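Local coordinates for protein Asp/Glu-specific dipeptidyl-peptidase (Flavobacterium psychrophilum, PDB 5JXF) that removes dipeptides from the N-terminus of oligopeptides as a serine peptidase, cutting strictly after an acidic residue (aspartate or glutamate) in the P1 position, at residues L74-H80 with M281-Y285; G84-E88 with G660-P665; W184-K188 with L200-V205; R190-E194 with F578-T584; V243-N249 with N258-I262. One frame throughout, in Å; residues are numbered along the deposited sequence.

Interaction 1 (L74-H80 with M281-Y285); sequences LKDAVPH and MVMGY
L74, V78, M281 and M283 form the apolar centre of a buried seam between the two beta-barrels of the chymotrypsin-like fold, where the loop before strand 80-81 lies against strand 279-284. CD1 of L74 meets CE of M281 tip to tip at 3.6 Å. M283 runs straight from the backbone and then bends at its last torsion (chi3 -32°), so that CE reaches CB of L74 at 3.6 Å while SD stays 4.1 Å from CG2 of V78. Further out, the rings of H80 and Y285 make an offset stack, with centroids 4.1 Å apart and planes 11° from parallel; CB of each residue sits over the face of the other's ring. H80 ND1 is hydrogen-bonded to C85 O. A phenylalanine in place of Y285 has no hydroxyl and would probably leave the buried carbonyl of V78 without this donor, although the stack could persist. V78 O lies at the edge of the Y285 ring, in its plane, and Y285 OH donates to it over 2.6 Å in the carbonyl plane.

Interaction 2 (G84-E88 with G660-P665); sequences GCTSE and GNSGSP. With ASP (aspartic acid), chain F.
T86 grips the segment 660-665 at two points. Its backbone N donates to S662 O over 2.7 Å, almost straight at the hydrogen (165°) and close to the line of the carbonyl, and its hydroxyl OG1 donates to G660 O over 2.8 Å in that carbonyl's plane; OG1 also accepts from Y285 N. These bonds hold the carbonyls of G660 and S662, while the amides of the same two residues face the bound aspartic acid: G660 N lies 2.8 Å and S662 N 3.0 Å from its atom O, and both donate to it. The convergence of two amides on one oxygen, beside S662, whose OG is hydrogen-bonded to H101 and which is probably the nucleophile, is consistent with the oxyanion hole of a chymotrypsin-like serine peptidase. A type II turn from N661 to S664 shapes this loop. S664 OG donates to N661 O and accepts from N661 ND2, which lies 2.9 Å away with the hydroxyl close to the amide plane. G663 passes so near T86, CA to T86 O 3.3 Å, that a beta-carbon would clash with that oxygen. At the far end E88 runs alongside P665 in the opposite direction: CG is wedged between backbone N and carbonyl carbon (chi1 61°), and a bend at chi2 (-104°) lays the carboxylate along the proline ring, with CD 3.6 Å from P665 CB.

Interaction 3 (W184-K188 with L200-V205); sequences WQENK and LFVTEV
L200 starts the contact by setting CD1 3.9 Å from CB of N187. F201 then exchanges two backbone hydrogen bonds with K188, and K188 O comes to the edge of the phenylalanine ring, in its plane. V202 faces N187 in a non-hydrogen-bonded pair, with CG2 3.4 Å from OD1; this buried oxygen has no polar partner, whereas N187 ND2 is held by T176 O and F179 O. The pairing belongs to a beta-hairpin, strands 186-192 and 197-214, within the antiparallel sheet of one barrel. T203 grips E186 O twice, with its N at 2.8 Å and with OG1 at 3.1 Å; OG1, placed between backbone N and carbonyl carbon (chi1 72°), comes from above the carbonyl plane. E204 OE2 also has two donors: W184 NE1, at 2.7 Å and well above the carboxylate plane, and Q185 NE2, at 3.2 Å on the anti lone pair; Q185 OE1 accepts from E182 N. V205 N donates to a water that donates to W184 O and E186 OE2, and V205 CG2 packs against the E186 carboxylate.

Interaction 4 (R190-E194 with F578-T584); sequences RTFFE and FPDANST
F192 and N582 meet at about a right angle, ND2 standing 3.3 Å above the centre of the phenyl ring with the amide plane turned 78° from it. The same nitrogen donates to T191 O, the modelled 2.5 Å being doubtful in detail. At the edge of the F192 ring, in its plane, CB of P579 lies 4.0 Å from CD2. That CB also makes a CH-pi contact over the face of F193, 3.7 Å from the ring centroid. A serine in place of F192 lacks the ring and would probably leave N582 ND2 without the face beneath it and open a gap beside P579. Next, T584 OG1 donates to N582 OD1 over 2.6 Å, and R586 is hydrogen-bonded to both oxygens, fixing the amide's rotation. R190 packs CG against T584 CG2, joining the end of hairpin strand 186-192 to the loop before strand 586-591. Beyond, D580 OD1 accepts from E291 N and OD2 faces E194 OE2 at 3.7 Å; such proximity would probably raise the proton affinity of one carboxylate.

Interaction 5 (V243-N249 with N258-I262); sequences VYANKNN and NVPYI
V243 to A245, the end of strand 239-245, pair with V259 to Y261 in a long-looped beta-hairpin at the margin of the antiparallel sheet. A245 and V259 form the hydrogen-bonded pair: A245 N donates to V259 O over 2.7 Å and V259 N to A245 O over 2.8 Å. Y244 and P260 form the non-hydrogen-bonded pair, a place where the proline's missing N-H costs no bond, and Y261 N resumes the pattern by donating to V243 O at 3.0 Å. The P260 ring lies alongside that of Y244, CD to CE2 3.9 Å; the tyrosine's hydroxyl is hydrogen-bonded to E130 and its ring makes a cation-pi contact with R210. CB of Y261 is covered by V243 CG1 and, 4.0 Å away, by CB of A245.

Beyond the strand a type I turn from N246 to N249, with N246 OD1 accepting from N248 N as in an Asx turn, returns N249 to the partner segment. Its CG, anti to the backbone N (chi1 -154°), carries the amide to I262, where OD1 accepts from I262 N over 2.8 Å and ND2 donates to I262 O over 2.9 Å, both bonds nearly straight. The amide and the Y261 ring are 15° from parallel, though the side chains cross at about a right angle. The whole is an antiparallel hairpin whose second strand edges the sheet and whose connection N249 pins.

From the N terminus, interaction 1 opens at residue 74 and interaction 2 at 84. Interaction 3 opens at 184 and closes a hairpin at 200-205, after interaction 4 has opened at 190, so those two cross; T584 packs against F201 where they meet. Interaction 5 closes at 258-262, in series with interaction 3. Both are nested within the loop that interaction 1 closes at 281-285, bringing strand 279-284 of the second barrel to the first. Interaction 4 closes at 578-584, beyond the helices that follow residue 285; its loop encloses interaction 5 and crosses interaction 1. Interaction 2 closes last, at 660-665; it crosses interaction 1, joined through T86 and Y285, and encloses interactions 3, 4 and 5.

Interaction 1 (L74-H80 with M281-Y285)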
# COMPACT_ATOMS: atom_id res chain seq x y z
N LEU A 74 -30.39 -24.97 9.67
CA LEU A 74 -29.75 -23.68 9.39
C LEU A 74 -30.36 -22.99 8.18
O LEU A 74 -30.49 -21.77 8.18
CB LEU A 74 -28.23 -23.85 9.16
CG LEU A 74 -27.45 -24.28 10.41
CD1 LEU A 74 -25.94 -24.05 10.24
CD2 LEU A 74 -27.96 -23.54 11.62
N LYS A 75 -30.76 -23.77 7.17
CA LYS A 75 -31.24 -23.19 5.92
C LYS A 75 -32.45 -22.28 6.14
O LYS A 75 -32.64 -21.30 5.42
CB LYS A 75 -31.59 -24.28 4.89
CG LYS A 75 -32.91 -24.99 5.13
CD LYS A 75 -33.45 -25.58 3.84
CE LYS A 75 -34.67 -26.46 4.10
NZ LYS A 75 -35.88 -25.65 4.40
N ASP A 76 -33.26 -22.62 7.15
CA ASP A 76 -34.41 -21.81 7.55
C ASP A 76 -34.05 -20.43 8.07
O ASP A 76 -34.90 -19.54 8.14
CB ASP A 76 -35.22 -22.55 8.61
CG ASP A 76 -35.85 -23.83 8.05
OD1 ASP A 76 -36.32 -23.79 6.89
OD2 ASP A 76 -35.82 -24.87 8.73
N ALA A 77 -32.79 -20.23 8.43
CA ALA A 77 -32.36 -18.94 8.95
C ALA A 77 -31.57 -18.13 7.90
O ALA A 77 -31.09 -17.02 8.20
CB ALA A 77 -31.54 -19.15 10.22
N VAL A 78 -31.42 -18.67 6.69
CA VAL A 78 -30.63 -17.99 5.65
C VAL A 78 -31.39 -17.76 4.34
O VAL A 78 -31.28 -18.54 3.38
CB VAL A 78 -29.33 -18.76 5.36
CG1 VAL A 78 -28.42 -17.95 4.46
CG2 VAL A 78 -28.59 -19.06 6.69
N PRO A 79 -32.16 -16.67 4.28
CA PRO A 79 -32.88 -16.41 3.03
C PRO A 79 -32.08 -15.59 2.00
O PRO A 79 -31.12 -14.86 2.33
CB PRO A 79 -34.10 -15.62 3.51
CG PRO A 79 -33.60 -14.88 4.75
CD PRO A 79 -32.59 -15.79 5.39
N HIS A 80 -32.50 -15.74 0.76
CA HIS A 80 -32.05 -14.96 -0.38
C HIS A 80 -32.55 -13.53 -0.21
O HIS A 80 -33.75 -13.33 -0.02
CB HIS A 80 -32.60 -15.56 -1.68
CG HIS A 80 -31.71 -15.45 -2.86
ND1 HIS A 80 -30.70 -14.50 -2.97
CD2 HIS A 80 -31.67 -16.14 -4.02
CE1 HIS A 80 -30.08 -14.65 -4.11
NE2 HIS A 80 -30.66 -15.64 -4.78
N MET A 281 -18.21 -21.64 8.81
CA MET A 281 -19.04 -22.08 7.72
C MET A 281 -19.87 -20.91 7.19
O MET A 281 -20.56 -20.22 7.95
CB MET A 281 -19.95 -23.24 8.16
CG MET A 281 -20.52 -24.02 7.01
SD MET A 281 -21.85 -25.17 7.49
CE MET A 281 -23.06 -24.04 8.10
N VAL A 282 -19.80 -20.71 5.89
CA VAL A 282 -20.56 -19.66 5.26
C VAL A 282 -21.65 -20.24 4.33
O VAL A 282 -21.38 -21.03 3.44
CB VAL A 282 -19.61 -18.70 4.49
CG1 VAL A 282 -20.40 -17.61 3.84
CG2 VAL A 282 -18.55 -18.10 5.46
N MET A 283 -22.89 -19.84 4.56
CA MET A 283 -24.02 -20.28 3.76
C MET A 283 -24.58 -19.08 3.00
O MET A 283 -24.79 -18.02 3.58
CB MET A 283 -25.10 -20.92 4.65
CG MET A 283 -26.13 -21.77 3.92
SD MET A 283 -27.30 -22.62 5.05
CE MET A 283 -26.15 -22.84 6.43
N GLY A 284 -24.79 -19.21 1.70
CA GLY A 284 -25.31 -18.07 0.98
C GLY A 284 -25.71 -18.38 -0.43
O GLY A 284 -25.86 -19.55 -0.82
N TYR A 285 -25.90 -17.32 -1.21
CA TYR A 285 -26.36 -17.47 -2.59
C TYR A 285 -25.37 -16.88 -3.61
O TYR A 285 -25.67 -15.89 -4.29
CB TYR A 285 -27.74 -16.83 -2.74
CG TYR A 285 -28.78 -17.42 -1.79
CD1 TYR A 285 -28.83 -17.01 -0.46
CD2 TYR A 285 -29.72 -18.35 -2.24
CE1 TYR A 285 -29.76 -17.54 0.41
CE2 TYR A 285 -30.66 -18.90 -1.35
CZ TYR A 285 -30.67 -18.48 -0.04
OH TYR A 285 -31.58 -18.97 0.85

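Interaction 2 (G84-E88 with G660-P665)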
# COMPACT_ATOMS: atom_id res chain seq x y z
N GLY A 84 -30.05 -11.15 -5.06
CA GLY A 84 -28.67 -10.84 -5.41
C GLY A 84 -27.70 -10.95 -4.24
O GLY A 84 -26.49 -10.99 -4.43
N CYS A 85 -28.24 -10.98 -3.02
CA CYS A 85 -27.41 -11.06 -1.81
C CYS A 85 -27.95 -12.11 -0.86
O CYS A 85 -28.98 -12.74 -1.12
CB CYS A 85 -27.33 -9.70 -1.12
SG CYS A 85 -26.92 -8.35 -2.27
N THR A 86 -27.23 -12.30 0.24
CA THR A 86 -27.65 -13.20 1.29
C THR A 86 -28.01 -12.39 2.53
O THR A 86 -27.56 -11.26 2.66
CB THR A 86 -26.56 -14.22 1.58
OG1 THR A 86 -26.17 -14.85 0.35
CG2 THR A 86 -27.06 -15.27 2.50
N SER A 87 -28.88 -12.94 3.37
CA SER A 87 -29.24 -12.34 4.65
C SER A 87 -29.43 -13.48 5.64
O SER A 87 -29.40 -14.64 5.25
CB SER A 87 -30.50 -11.50 4.53
OG SER A 87 -31.60 -12.31 4.18
N GLU A 88 -29.54 -13.17 6.92
CA GLU A 88 -29.71 -14.23 7.91
C GLU A 88 -30.65 -13.78 9.02
O GLU A 88 -30.61 -12.63 9.44
CB GLU A 88 -28.38 -14.68 8.50
CG GLU A 88 -27.62 -13.59 9.22
CD GLU A 88 -26.46 -13.07 8.40
OE1 GLU A 88 -26.58 -13.07 7.16
OE2 GLU A 88 -25.44 -12.68 8.99
N GLY A 660 -22.93 -12.30 -4.40
CA GLY A 660 -24.09 -13.07 -3.98
C GLY A 660 -23.96 -13.52 -2.54
O GLY A 660 -24.96 -13.66 -1.83
N ASN A 661 -22.71 -13.73 -2.11
CA ASN A 661 -22.40 -14.13 -0.75
C ASN A 661 -22.36 -12.93 0.16
O ASN A 661 -22.20 -13.08 1.37
CB ASN A 661 -21.06 -14.85 -0.65
CG ASN A 661 -21.18 -16.35 -0.75
OD1 ASN A 661 -20.44 -16.98 -1.50
ND2 ASN A 661 -22.12 -16.93 0.01
N SER A 662 -22.48 -11.74 -0.42
CA SER A 662 -22.66 -10.54 0.39
C SER A 662 -23.80 -10.74 1.35
O SER A 662 -24.93 -11.09 0.95
CB SER A 662 -22.95 -9.31 -0.46
OG SER A 662 -21.75 -8.63 -0.77
N GLY A 663 -23.50 -10.52 2.62
CA GLY A 663 -24.47 -10.66 3.67
C GLY A 663 -24.64 -12.07 4.22
O GLY A 663 -25.47 -12.28 5.07
N SER A 664 -23.84 -13.02 3.75
CA SER A 664 -23.91 -14.40 4.23
C SER A 664 -23.43 -14.50 5.66
O SER A 664 -22.49 -13.82 6.05
CB SER A 664 -23.06 -15.34 3.38
OG SER A 664 -23.60 -15.50 2.08
N PRO A 665 -24.09 -15.37 6.44
CA PRO A 665 -23.67 -15.58 7.82
C PRO A 665 -22.41 -16.42 7.89
O PRO A 665 -22.31 -17.39 7.15
CB PRO A 665 -24.85 -16.33 8.45
CG PRO A 665 -25.46 -17.10 7.28
CD PRO A 665 -25.28 -16.17 6.09
N ASP F . -18.95 -8.08 -2.40
CA ASP F . -19.47 -9.26 -3.10
C ASP F . -20.99 -9.35 -3.14
O ASP F . -21.56 -10.42 -2.92
CB ASP F . -18.90 -10.54 -2.48
CG ASP F . -17.54 -10.93 -3.05
OD1 ASP F . -17.23 -10.49 -4.17
OD2 ASP F . -16.79 -11.69 -2.40

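Interaction 3 (W184-K188 with L200-V205)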
# COMPACT_ATOMS: atom_id res chain seq x y z
N TRP A 184 -48.87 -20.91 -0.94
CA TRP A 184 -48.22 -19.63 -0.69
C TRP A 184 -46.78 -19.69 -1.18
O TRP A 184 -46.04 -18.70 -1.16
CB TRP A 184 -48.30 -19.27 0.80
CG TRP A 184 -47.68 -20.26 1.74
CD1 TRP A 184 -46.38 -20.28 2.17
CD2 TRP A 184 -48.34 -21.36 2.40
NE1 TRP A 184 -46.18 -21.32 3.03
CE2 TRP A 184 -47.36 -22.00 3.20
CE3 TRP A 184 -49.64 -21.86 2.39
CZ2 TRP A 184 -47.65 -23.13 3.98
CZ3 TRP A 184 -49.94 -22.98 3.17
CH2 TRP A 184 -48.95 -23.60 3.96
N GLN A 185 -46.40 -20.86 -1.68
CA GLN A 185 -45.05 -21.11 -2.10
C GLN A 185 -44.90 -21.05 -3.60
O GLN A 185 -45.89 -21.05 -4.34
CB GLN A 185 -44.59 -22.48 -1.59
CG GLN A 185 -44.61 -22.58 -0.07
CD GLN A 185 -44.40 -24.00 0.43
OE1 GLN A 185 -44.56 -24.99 -0.31
NE2 GLN A 185 -44.04 -24.12 1.70
N GLU A 186 -43.65 -21.01 -4.03
CA GLU A 186 -43.27 -20.90 -5.44
C GLU A 186 -42.15 -21.87 -5.79
O GLU A 186 -41.24 -22.12 -4.99
CB GLU A 186 -42.83 -19.48 -5.78
CG GLU A 186 -43.95 -18.47 -5.84
CD GLU A 186 -43.44 -17.05 -5.84
OE1 GLU A 186 -42.60 -16.72 -6.72
OE2 GLU A 186 -43.88 -16.27 -4.96
N ASN A 187 -42.22 -22.41 -7.01
CA ASN A 187 -41.17 -23.25 -7.54
C ASN A 187 -40.26 -22.46 -8.46
O ASN A 187 -40.71 -21.53 -9.12
CB ASN A 187 -41.78 -24.43 -8.26
CG ASN A 187 -42.51 -25.33 -7.32
OD1 ASN A 187 -42.23 -25.32 -6.12
ND2 ASN A 187 -43.46 -26.12 -7.84
N LYS A 188 -38.98 -22.83 -8.48
CA LYS A 188 -37.96 -22.23 -9.34
C LYS A 188 -36.95 -23.31 -9.71
O LYS A 188 -36.32 -23.87 -8.83
CB LYS A 188 -37.24 -21.07 -8.63
CG LYS A 188 -36.08 -20.48 -9.43
CD LYS A 188 -36.54 -20.01 -10.81
CE LYS A 188 -35.46 -19.21 -11.53
NZ LYS A 188 -35.99 -18.72 -12.84
N LEU A 200 -34.92 -28.27 -8.71
CA LEU A 200 -36.04 -27.39 -8.37
C LEU A 200 -36.05 -27.04 -6.90
O LEU A 200 -35.93 -27.90 -6.03
CB LEU A 200 -37.38 -28.04 -8.75
CG LEU A 200 -38.66 -27.27 -8.37
CD1 LEU A 200 -39.78 -27.59 -9.36
CD2 LEU A 200 -39.14 -27.56 -6.95
N PHE A 201 -36.27 -25.75 -6.65
CA PHE A 201 -36.34 -25.21 -5.31
C PHE A 201 -37.76 -24.76 -5.02
O PHE A 201 -38.30 -23.89 -5.70
CB PHE A 201 -35.37 -24.02 -5.15
CG PHE A 201 -33.92 -24.41 -5.20
CD1 PHE A 201 -33.33 -24.77 -6.41
CD2 PHE A 201 -33.14 -24.39 -4.06
CE1 PHE A 201 -31.98 -25.12 -6.46
CE2 PHE A 201 -31.80 -24.74 -4.10
CZ PHE A 201 -31.22 -25.11 -5.30
N VAL A 202 -38.36 -25.39 -4.01
CA VAL A 202 -39.60 -24.90 -3.45
C VAL A 202 -39.23 -23.77 -2.49
O VAL A 202 -38.32 -23.93 -1.67
CB VAL A 202 -40.37 -25.98 -2.68
CG1 VAL A 202 -41.60 -25.36 -2.05
CG2 VAL A 202 -40.75 -27.14 -3.61
N THR A 203 -39.93 -22.66 -2.59
CA THR A 203 -39.55 -21.47 -1.85
C THR A 203 -40.74 -20.71 -1.36
O THR A 203 -41.88 -20.89 -1.86
CB THR A 203 -38.71 -20.50 -2.72
OG1 THR A 203 -39.57 -19.88 -3.69
CG2 THR A 203 -37.57 -21.23 -3.44
N GLU A 204 -40.48 -19.88 -0.36
CA GLU A 204 -41.44 -18.91 0.14
C GLU A 204 -40.87 -17.51 -0.08
O GLU A 204 -39.83 -17.16 0.47
CB GLU A 204 -41.75 -19.13 1.62
CG GLU A 204 -42.27 -20.53 1.95
CD GLU A 204 -42.80 -20.63 3.38
OE1 GLU A 204 -42.45 -19.75 4.22
OE2 GLU A 204 -43.56 -21.59 3.67
N VAL A 205 -41.57 -16.70 -0.87
CA VAL A 205 -41.11 -15.36 -1.18
C VAL A 205 -41.84 -14.31 -0.37
O VAL A 205 -43.00 -14.02 -0.63
CB VAL A 205 -41.30 -15.06 -2.67
CG1 VAL A 205 -40.64 -13.71 -3.02
CG2 VAL A 205 -40.72 -16.18 -3.49
O HOH W 1 -43.78 -17.42 -2.09

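Interaction 4 (R190-E194 with F578-T584)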
# COMPACT_ATOMS: atom_id res chain seq x y z
N ARG A 190 -33.44 -24.47 -11.41
CA ARG A 190 -32.14 -23.90 -11.69
C ARG A 190 -31.24 -24.88 -12.39
O ARG A 190 -31.33 -26.09 -12.18
CB ARG A 190 -31.46 -23.45 -10.39
CG ARG A 190 -32.17 -22.36 -9.68
CD ARG A 190 -31.92 -21.00 -10.33
NE ARG A 190 -32.53 -19.96 -9.50
CZ ARG A 190 -32.27 -18.66 -9.59
NH1 ARG A 190 -31.41 -18.20 -10.49
NH2 ARG A 190 -32.88 -17.82 -8.76
N THR A 191 -30.33 -24.35 -13.19
CA THR A 191 -29.45 -25.19 -13.98
C THR A 191 -28.10 -25.36 -13.28
O THR A 191 -27.52 -24.39 -12.81
CB THR A 191 -29.24 -24.61 -15.37
OG1 THR A 191 -30.49 -24.11 -15.86
CG2 THR A 191 -28.70 -25.66 -16.30
N PHE A 192 -27.62 -26.59 -13.21
CA PHE A 192 -26.34 -26.89 -12.59
C PHE A 192 -25.37 -27.59 -13.55
O PHE A 192 -25.79 -28.27 -14.50
CB PHE A 192 -26.53 -27.78 -11.35
CG PHE A 192 -27.19 -27.10 -10.18
CD1 PHE A 192 -28.54 -26.79 -10.20
CD2 PHE A 192 -26.46 -26.80 -9.03
CE1 PHE A 192 -29.14 -26.16 -9.12
CE2 PHE A 192 -27.06 -26.19 -7.93
CZ PHE A 192 -28.39 -25.87 -7.97
N PHE A 193 -24.07 -27.42 -13.29
CA PHE A 193 -23.02 -28.09 -14.07
C PHE A 193 -23.20 -27.84 -15.56
O PHE A 193 -23.05 -28.76 -16.37
CB PHE A 193 -23.01 -29.60 -13.79
CG PHE A 193 -22.44 -29.98 -12.45
CD1 PHE A 193 -21.08 -29.87 -12.20
CD2 PHE A 193 -23.26 -30.52 -11.47
CE1 PHE A 193 -20.55 -30.25 -10.97
CE2 PHE A 193 -22.73 -30.90 -10.23
CZ PHE A 193 -21.38 -30.76 -9.98
N GLU A 194 -23.57 -26.61 -15.91
CA GLU A 194 -23.62 -26.16 -17.31
C GLU A 194 -24.73 -26.86 -18.09
O GLU A 194 -24.76 -26.79 -19.32
CB GLU A 194 -22.27 -26.39 -18.00
CG GLU A 194 -21.11 -25.60 -17.38
CD GLU A 194 -21.11 -24.13 -17.77
OE1 GLU A 194 -21.95 -23.73 -18.60
OE2 GLU A 194 -20.27 -23.38 -17.23
N PHE A 578 -17.23 -29.45 -7.50
CA PHE A 578 -18.45 -28.78 -7.06
C PHE A 578 -19.05 -28.04 -8.24
O PHE A 578 -18.33 -27.60 -9.12
CB PHE A 578 -18.16 -27.82 -5.91
CG PHE A 578 -17.14 -26.76 -6.23
CD1 PHE A 578 -15.78 -27.03 -6.12
CD2 PHE A 578 -17.54 -25.48 -6.60
CE1 PHE A 578 -14.84 -26.04 -6.40
CE2 PHE A 578 -16.60 -24.48 -6.88
CZ PHE A 578 -15.25 -24.77 -6.78
N PRO A 579 -20.39 -27.90 -8.26
CA PRO A 579 -21.05 -27.17 -9.33
C PRO A 579 -20.73 -25.69 -9.28
O PRO A 579 -20.59 -25.14 -8.18
CB PRO A 579 -22.54 -27.42 -9.06
CG PRO A 579 -22.60 -27.69 -7.61
CD PRO A 579 -21.35 -28.45 -7.29
N ASP A 580 -20.65 -25.05 -10.43
CA ASP A 580 -20.39 -23.61 -10.52
C ASP A 580 -21.50 -22.91 -9.77
O ASP A 580 -22.60 -23.44 -9.68
CB ASP A 580 -20.32 -23.14 -11.98
CG ASP A 580 -18.93 -23.34 -12.63
OD1 ASP A 580 -17.89 -23.04 -12.00
OD2 ASP A 580 -18.87 -23.77 -13.81
N ALA A 581 -21.25 -21.74 -9.20
CA ALA A 581 -22.32 -21.00 -8.55
C ALA A 581 -23.36 -20.61 -9.59
O ALA A 581 -23.02 -20.36 -10.75
CB ALA A 581 -21.77 -19.76 -7.83
N ASN A 582 -24.62 -20.55 -9.18
CA ASN A 582 -25.72 -20.19 -10.06
C ASN A 582 -26.85 -19.55 -9.29
O ASN A 582 -28.03 -19.82 -9.56
CB ASN A 582 -26.23 -21.43 -10.81
CG ASN A 582 -26.78 -22.50 -9.88
OD1 ASN A 582 -26.69 -22.39 -8.65
ND2 ASN A 582 -27.34 -23.56 -10.46
N SER A 583 -26.48 -18.71 -8.33
CA SER A 583 -27.41 -17.99 -7.46
C SER A 583 -28.37 -18.92 -6.69
O SER A 583 -29.52 -18.56 -6.43
CB SER A 583 -28.22 -16.96 -8.27
OG SER A 583 -27.42 -16.35 -9.26
N THR A 584 -27.89 -20.10 -6.31
CA THR A 584 -28.63 -20.98 -5.40
C THR A 584 -27.90 -21.17 -4.06
O THR A 584 -26.71 -20.92 -3.95
CB THR A 584 -28.89 -22.34 -6.02
OG1 THR A 584 -27.64 -23.01 -6.26
CG2 THR A 584 -29.68 -22.19 -7.34

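Interaction 5 (V243-N249 with N258-I262)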
# COMPACT_ATOMS: atom_id res chain seq x y z
N VAL A 243 -38.51 -9.06 8.31
CA VAL A 243 -39.42 -9.72 7.39
C VAL A 243 -40.83 -9.67 8.01
O VAL A 243 -41.00 -9.93 9.19
CB VAL A 243 -39.01 -11.17 7.11
CG1 VAL A 243 -39.99 -11.85 6.11
CG2 VAL A 243 -37.59 -11.24 6.58
N TYR A 244 -41.82 -9.30 7.22
CA TYR A 244 -43.20 -9.23 7.72
C TYR A 244 -44.07 -10.25 7.00
O TYR A 244 -43.79 -10.59 5.84
CB TYR A 244 -43.77 -7.82 7.53
CG TYR A 244 -43.37 -6.86 8.62
CD1 TYR A 244 -42.09 -6.30 8.65
CD2 TYR A 244 -44.28 -6.50 9.61
CE1 TYR A 244 -41.74 -5.41 9.66
CE2 TYR A 244 -43.94 -5.63 10.61
CZ TYR A 244 -42.67 -5.09 10.63
OH TYR A 244 -42.36 -4.23 11.65
N ALA A 245 -45.11 -10.73 7.66
CA ALA A 245 -45.99 -11.76 7.09
C ALA A 245 -47.45 -11.50 7.44
O ALA A 245 -47.73 -10.68 8.30
CB ALA A 245 -45.55 -13.13 7.57
N ASN A 246 -48.40 -12.18 6.78
CA ASN A 246 -49.81 -11.99 7.16
C ASN A 246 -50.16 -12.80 8.41
O ASN A 246 -49.28 -13.40 9.03
CB ASN A 246 -50.79 -12.34 6.02
CG ASN A 246 -50.65 -13.76 5.49
OD1 ASN A 246 -50.13 -14.64 6.17
ND2 ASN A 246 -51.16 -13.99 4.29
N LYS A 247 -51.44 -12.85 8.78
CA LYS A 247 -51.81 -13.46 10.05
C LYS A 247 -51.61 -14.98 10.07
O LYS A 247 -51.70 -15.60 11.12
CB LYS A 247 -53.25 -13.08 10.43
CG LYS A 247 -53.31 -11.68 11.07
CD LYS A 247 -54.63 -11.40 11.78
N ASN A 248 -51.29 -15.55 8.92
CA ASN A 248 -50.96 -16.97 8.83
C ASN A 248 -49.47 -17.23 8.73
O ASN A 248 -49.05 -18.30 8.29
CB ASN A 248 -51.69 -17.58 7.64
CG ASN A 248 -53.20 -17.51 7.81
OD1 ASN A 248 -53.72 -17.65 8.91
ND2 ASN A 248 -53.89 -17.25 6.72
N ASN A 249 -48.67 -16.25 9.15
CA ASN A 249 -47.22 -16.34 9.06
C ASN A 249 -46.75 -16.65 7.64
O ASN A 249 -45.78 -17.40 7.44
CB ASN A 249 -46.70 -17.40 10.03
CG ASN A 249 -45.26 -17.13 10.46
OD1 ASN A 249 -44.89 -15.98 10.70
ND2 ASN A 249 -44.45 -18.18 10.53
N ASN A 258 -49.87 -6.35 8.30
CA ASN A 258 -48.91 -7.44 8.37
C ASN A 258 -48.21 -7.43 9.71
O ASN A 258 -48.08 -6.37 10.31
CB ASN A 258 -47.88 -7.36 7.24
CG ASN A 258 -48.46 -7.76 5.91
OD1 ASN A 258 -49.55 -8.33 5.86
ND2 ASN A 258 -47.73 -7.49 4.82
N VAL A 259 -47.78 -8.59 10.19
CA VAL A 259 -47.03 -8.67 11.45
C VAL A 259 -45.65 -9.34 11.26
O VAL A 259 -45.41 -9.98 10.23
CB VAL A 259 -47.84 -9.44 12.52
CG1 VAL A 259 -49.23 -8.81 12.68
CG2 VAL A 259 -47.95 -10.92 12.15
N PRO A 260 -44.74 -9.17 12.23
CA PRO A 260 -43.43 -9.81 12.12
C PRO A 260 -43.51 -11.30 11.82
O PRO A 260 -44.24 -12.05 12.48
CB PRO A 260 -42.81 -9.58 13.50
CG PRO A 260 -43.36 -8.27 13.90
CD PRO A 260 -44.77 -8.21 13.35
N TYR A 261 -42.74 -11.72 10.84
CA TYR A 261 -42.63 -13.11 10.47
C TYR A 261 -41.93 -13.90 11.55
O TYR A 261 -40.86 -13.49 12.04
CB TYR A 261 -41.86 -13.23 9.18
CG TYR A 261 -41.41 -14.62 8.84
CD1 TYR A 261 -42.34 -15.62 8.52
CD2 TYR A 261 -40.04 -14.92 8.78
CE1 TYR A 261 -41.93 -16.89 8.19
CE2 TYR A 261 -39.62 -16.18 8.45
CZ TYR A 261 -40.57 -17.17 8.16
OH TYR A 261 -40.13 -18.42 7.82
N ILE A 262 -42.51 -15.03 11.91
CA ILE A 262 -41.88 -15.90 12.90
C ILE A 262 -41.16 -17.02 12.17
O ILE A 262 -41.78 -17.83 11.47
CB ILE A 262 -42.91 -16.46 13.92
CG1 ILE A 262 -43.62 -15.30 14.63
CG2 ILE A 262 -42.22 -17.43 14.90
CD1 ILE A 262 -44.85 -15.72 15.42